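Local coordinates for protein probable N-acetyl-gamma-glutamyl-phosphate reductase, chloroplastic (Arabidopsis thaliana, PDB 1XYG) that probably catalyses the NADP-dependent interconversion of N-acetyl-glutamyl-phosphate and N-acetyl-glutamate semialdehyde, a step of arginine biosynthesis in the chloroplast, at residues Y164-T167 and I168-L172; Q274-K277 and T278-D282. One frame throughout, in Å; residues are numbered along the deposited sequence.

How the interactions relate
Both interactions are intrahelical, each joining residues one turn apart. Interaction 1, on helix 163-177, is core: all its touching residues are buried, and it begins beside Cys163, probably the catalytic cysteine. Interaction 2 lies toward the C-terminal part of helix 269-280, near the surface and away from that site, with Leu276 and Tyr280 buried and four of its residues exposed. In both, hydroxyls bond to main-chain carbonyls. In 164-172, however, polar side chains also bond to residues on strands and on helix 329-343, and Pro171 interrupts the helical hydrogen bonding. The two helices meet where Tyr280 OH lies 2.6 Å from Leu170 O, a probable hydrogen bond, and Leu276 CD2 packs 3.5 Å from Pro171 O.

Interaction 1: residues Y164-T167 and I168-L172; sequences YPTT and IQLPL
Tyr164 O takes two donors from the next turn: Ile168 N, 3.2 Å from Tyr164 O and nearly in line with the carbonyl bond, and the hydroxyl of Thr167, with OG1 2.7 Å from Tyr164 O and on a lone pair in the carbonyl plane. Thr167 OG1 stands between its own backbone N and carbonyl carbon (chi1 72°), which turns it back over the preceding turn; it is also hydrogen-bonded to Ser257. The hydroxyl of Tyr164 leads away from the turn and is hydrogen-bonded to Tyr217 OH. Pro165 O is met by Gln169 N at 2.9 Å, with an almost straight N-H...O angle of 171°. The Gln169 side chain, extended beyond CG, lies alongside Pro165 O, and its NE2 makes a weak bond of 3.2 Å to Pro165 O; the stronger partner of NE2 is Tyr142 OH. These i to i+4 bonds form the turn of helix 163-177 directly after Cys163, by similarity the active-site cysteine of the semialdehyde dehydrogenase family. Farther along, the regular pattern breaks at Pro171: its ring nitrogen has no hydrogen to give, and CD comes 3.1 Å from Thr167 O where a donor would normally sit. The helix kinks here, and Thr167 O is instead satisfied by the hydroxyl of Ser323 on strand 318-325. One residue earlier, Leu170 N bonds weakly to Thr166 O, and the two side chains lie side by side, pointing the same way, with Thr166 CG2 4.0 Å from Leu170 CD1. The hydroxyl of Thr166 turns to Gly162 O and the amide of Gln335.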
# COMPACT_ATOMS: atom_id res chain seq x y z
N TYR A 164 -14.92 2.51 16.51
CA TYR A 164 -14.60 3.88 16.91
C TYR A 164 -14.99 4.19 18.36
O TYR A 164 -14.18 4.71 19.13
CB TYR A 164 -15.30 4.88 15.98
CG TYR A 164 -14.63 5.05 14.63
CD1 TYR A 164 -13.29 5.45 14.54
CD2 TYR A 164 -15.35 4.90 13.45
CE1 TYR A 164 -12.70 5.72 13.30
CE2 TYR A 164 -14.77 5.16 12.21
CZ TYR A 164 -13.45 5.57 12.14
OH TYR A 164 -12.90 5.88 10.91
N PRO A 165 -16.24 3.87 18.75
CA PRO A 165 -16.69 4.12 20.12
C PRO A 165 -15.77 3.51 21.18
O PRO A 165 -15.58 4.09 22.25
CB PRO A 165 -18.09 3.49 20.15
CG PRO A 165 -18.56 3.66 18.75
CD PRO A 165 -17.32 3.26 17.96
N THR A 166 -15.21 2.34 20.87
CA THR A 166 -14.31 1.68 21.81
C THR A 166 -13.04 2.51 22.05
O THR A 166 -12.62 2.68 23.18
CB THR A 166 -13.91 0.27 21.29
OG1 THR A 166 -15.07 -0.58 21.26
CG2 THR A 166 -12.84 -0.35 22.18
N THR A 167 -12.45 3.02 20.97
CA THR A 167 -11.24 3.83 21.09
C THR A 167 -11.48 5.16 21.80
O THR A 167 -10.55 5.75 22.34
CB THR A 167 -10.64 4.19 19.71
OG1 THR A 167 -11.47 5.17 19.07
CG2 THR A 167 -10.53 2.95 18.82
N ILE A 168 -12.73 5.62 21.79
CA ILE A 168 -13.06 6.90 22.40
C ILE A 168 -13.47 6.81 23.88
O ILE A 168 -13.00 7.60 24.71
CB ILE A 168 -14.20 7.60 21.62
CG1 ILE A 168 -13.73 7.88 20.19
CG2 ILE A 168 -14.58 8.91 22.29
CD1 ILE A 168 -14.86 8.23 19.25
N GLN A 169 -14.33 5.86 24.21
CA GLN A 169 -14.80 5.72 25.58
C GLN A 169 -13.74 5.22 26.56
O GLN A 169 -13.72 5.65 27.70
CB GLN A 169 -16.03 4.80 25.62
CG GLN A 169 -17.17 5.34 24.81
CD GLN A 169 -18.34 4.39 24.76
OE1 GLN A 169 -19.09 4.26 25.74
NE2 GLN A 169 -18.48 3.70 23.63
N LEU A 170 -12.86 4.32 26.13
CA LEU A 170 -11.84 3.82 27.04
C LEU A 170 -11.05 4.97 27.68
O LEU A 170 -10.84 4.98 28.89
CB LEU A 170 -10.90 2.84 26.32
CG LEU A 170 -11.49 1.44 26.12
CD1 LEU A 170 -10.53 0.58 25.31
CD2 LEU A 170 -11.76 0.82 27.48
N PRO A 171 -10.60 5.95 26.87
CA PRO A 171 -9.85 7.06 27.46
C PRO A 171 -10.72 8.10 28.17
O PRO A 171 -10.39 8.55 29.27
CB PRO A 171 -9.12 7.66 26.26
CG PRO A 171 -10.04 7.36 25.13
CD PRO A 171 -10.40 5.93 25.41
N LEU A 172 -11.84 8.47 27.56
CA LEU A 172 -12.71 9.51 28.12
C LEU A 172 -13.56 9.18 29.33
O LEU A 172 -13.77 10.05 30.19
CB LEU A 172 -13.61 10.08 27.02
CG LEU A 172 -12.90 10.68 25.80
CD1 LEU A 172 -13.91 11.41 24.94
CD2 LEU A 172 -11.78 11.63 26.26

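Interaction 2: residues Q274-K277 and T278-D282; sequences QQLK and TSYED
Gln275 O is gripped twice by Ser279, by its hydroxyl (OG to Gln275 O 2.8 Å) and by its amide (N to Gln275 O 2.9 Å). The two donors come from opposite faces of the carbonyl plane, the hydroxyl standing 37° out of it and the amide tilted 23° to the other side. Ser279 OG sits beside its own backbone N and anti to the carbonyl carbon (chi1 -61°), which directs it to the preceding turn. The side chain of Gln275 bends round to the same place, bringing OE1 within 3.0 Å of Ser279 OG. One residue earlier the pattern recurs: Thr278 OG1, 3.1 Å from Gln274 O, approaches above the carbonyl plane, and Thr278 N bonds to the same oxygen from the opposite face. Gln274 NE2 also lies 3.1 Å from Thr278 OG1, its side chain crossing that of Thr278 at a slant. Tyr280 N then bonds to Leu276 O. On the buried side Leu276 CD2 lies 4.4 Å from Tyr280 CE2, and the ring's hydroxyl bonds to Leu170 O of helix 163-177; Leu276 also rests on strand 306-312. Serine and threonine hydroxyls folded onto the i-4 carbonyl are a familiar helical pattern. Here they provide Gln274 O and Gln275 O with a second donor each, which probably lowers the dependence of these two carbonyls on water at the partly exposed helix surface.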
# COMPACT_ATOMS: atom_id res chain seq x y z
N GLN A 274 -2.09 10.36 34.93
CA GLN A 274 -2.11 9.58 36.15
C GLN A 274 -3.45 8.86 36.31
O GLN A 274 -3.48 7.70 36.70
CB GLN A 274 -1.87 10.48 37.37
CG GLN A 274 -1.70 9.72 38.68
CD GLN A 274 -0.59 8.68 38.59
OE1 GLN A 274 0.56 9.00 38.27
NE2 GLN A 274 -0.94 7.42 38.86
N GLN A 275 -4.54 9.55 36.01
CA GLN A 275 -5.86 8.93 36.14
C GLN A 275 -5.97 7.72 35.21
O GLN A 275 -6.47 6.66 35.60
CB GLN A 275 -6.96 9.94 35.81
CG GLN A 275 -8.36 9.42 36.06
CD GLN A 275 -8.48 8.79 37.44
OE1 GLN A 275 -8.52 7.56 37.58
NE2 GLN A 275 -8.52 9.63 38.47
N LEU A 276 -5.49 7.87 33.98
CA LEU A 276 -5.55 6.79 33.02
C LEU A 276 -4.62 5.65 33.43
O LEU A 276 -4.99 4.48 33.34
CB LEU A 276 -5.16 7.30 31.63
CG LEU A 276 -6.19 8.19 30.94
CD1 LEU A 276 -5.68 8.61 29.56
CD2 LEU A 276 -7.51 7.45 30.82
N LYS A 277 -3.43 6.01 33.90
CA LYS A 277 -2.47 5.00 34.31
C LYS A 277 -3.04 4.19 35.47
O LYS A 277 -2.89 2.96 35.52
CB LYS A 277 -1.14 5.65 34.72
CG LYS A 277 -0.02 4.63 34.77
CD LYS A 277 1.33 5.28 34.97
CE LYS A 277 1.46 5.87 36.35
NZ LYS A 277 2.80 6.47 36.53
N THR A 278 -3.71 4.87 36.39
CA THR A 278 -4.32 4.21 37.53
C THR A 278 -5.53 3.34 37.13
O THR A 278 -5.65 2.20 37.56
CB THR A 278 -4.79 5.24 38.59
OG1 THR A 278 -3.65 5.87 39.18
CG2 THR A 278 -5.61 4.55 39.69
N SER A 279 -6.41 3.89 36.31
CA SER A 279 -7.61 3.17 35.87
C SER A 279 -7.34 1.89 35.08
O SER A 279 -8.15 0.97 35.11
CB SER A 279 -8.50 4.09 35.02
OG SER A 279 -8.92 5.22 35.75
N TYR A 280 -6.21 1.83 34.38
CA TYR A 280 -5.88 0.67 33.56
C TYR A 280 -4.57 -0.06 33.88
O TYR A 280 -4.13 -0.92 33.11
CB TYR A 280 -5.85 1.09 32.08
CG TYR A 280 -7.19 1.54 31.56
CD1 TYR A 280 -8.31 0.71 31.66
CD2 TYR A 280 -7.36 2.81 30.98
CE1 TYR A 280 -9.56 1.12 31.20
CE2 TYR A 280 -8.61 3.23 30.51
CZ TYR A 280 -9.70 2.37 30.62
OH TYR A 280 -10.95 2.75 30.17
N GLU A 281 -3.97 0.27 35.02
CA GLU A 281 -2.70 -0.34 35.41
C GLU A 281 -2.67 -1.87 35.41
O GLU A 281 -1.66 -2.47 35.05
CB GLU A 281 -2.29 0.16 36.79
CG GLU A 281 -3.18 -0.35 37.88
CD GLU A 281 -2.88 0.32 39.20
OE1 GLU A 281 -1.70 0.39 39.57
OE2 GLU A 281 -3.84 0.76 39.86
N ASP A 282 -3.77 -2.51 35.80
CA ASP A 282 -3.80 -3.98 35.82
C ASP A 282 -4.58 -4.58 34.66
O ASP A 282 -4.92 -5.76 34.68
CB ASP A 282 -4.37 -4.48 37.15
CG ASP A 282 -3.50 -4.12 38.32
OD1 ASP A 282 -2.29 -4.47 38.29
OD2 ASP A 282 -4.00 -3.50 39.28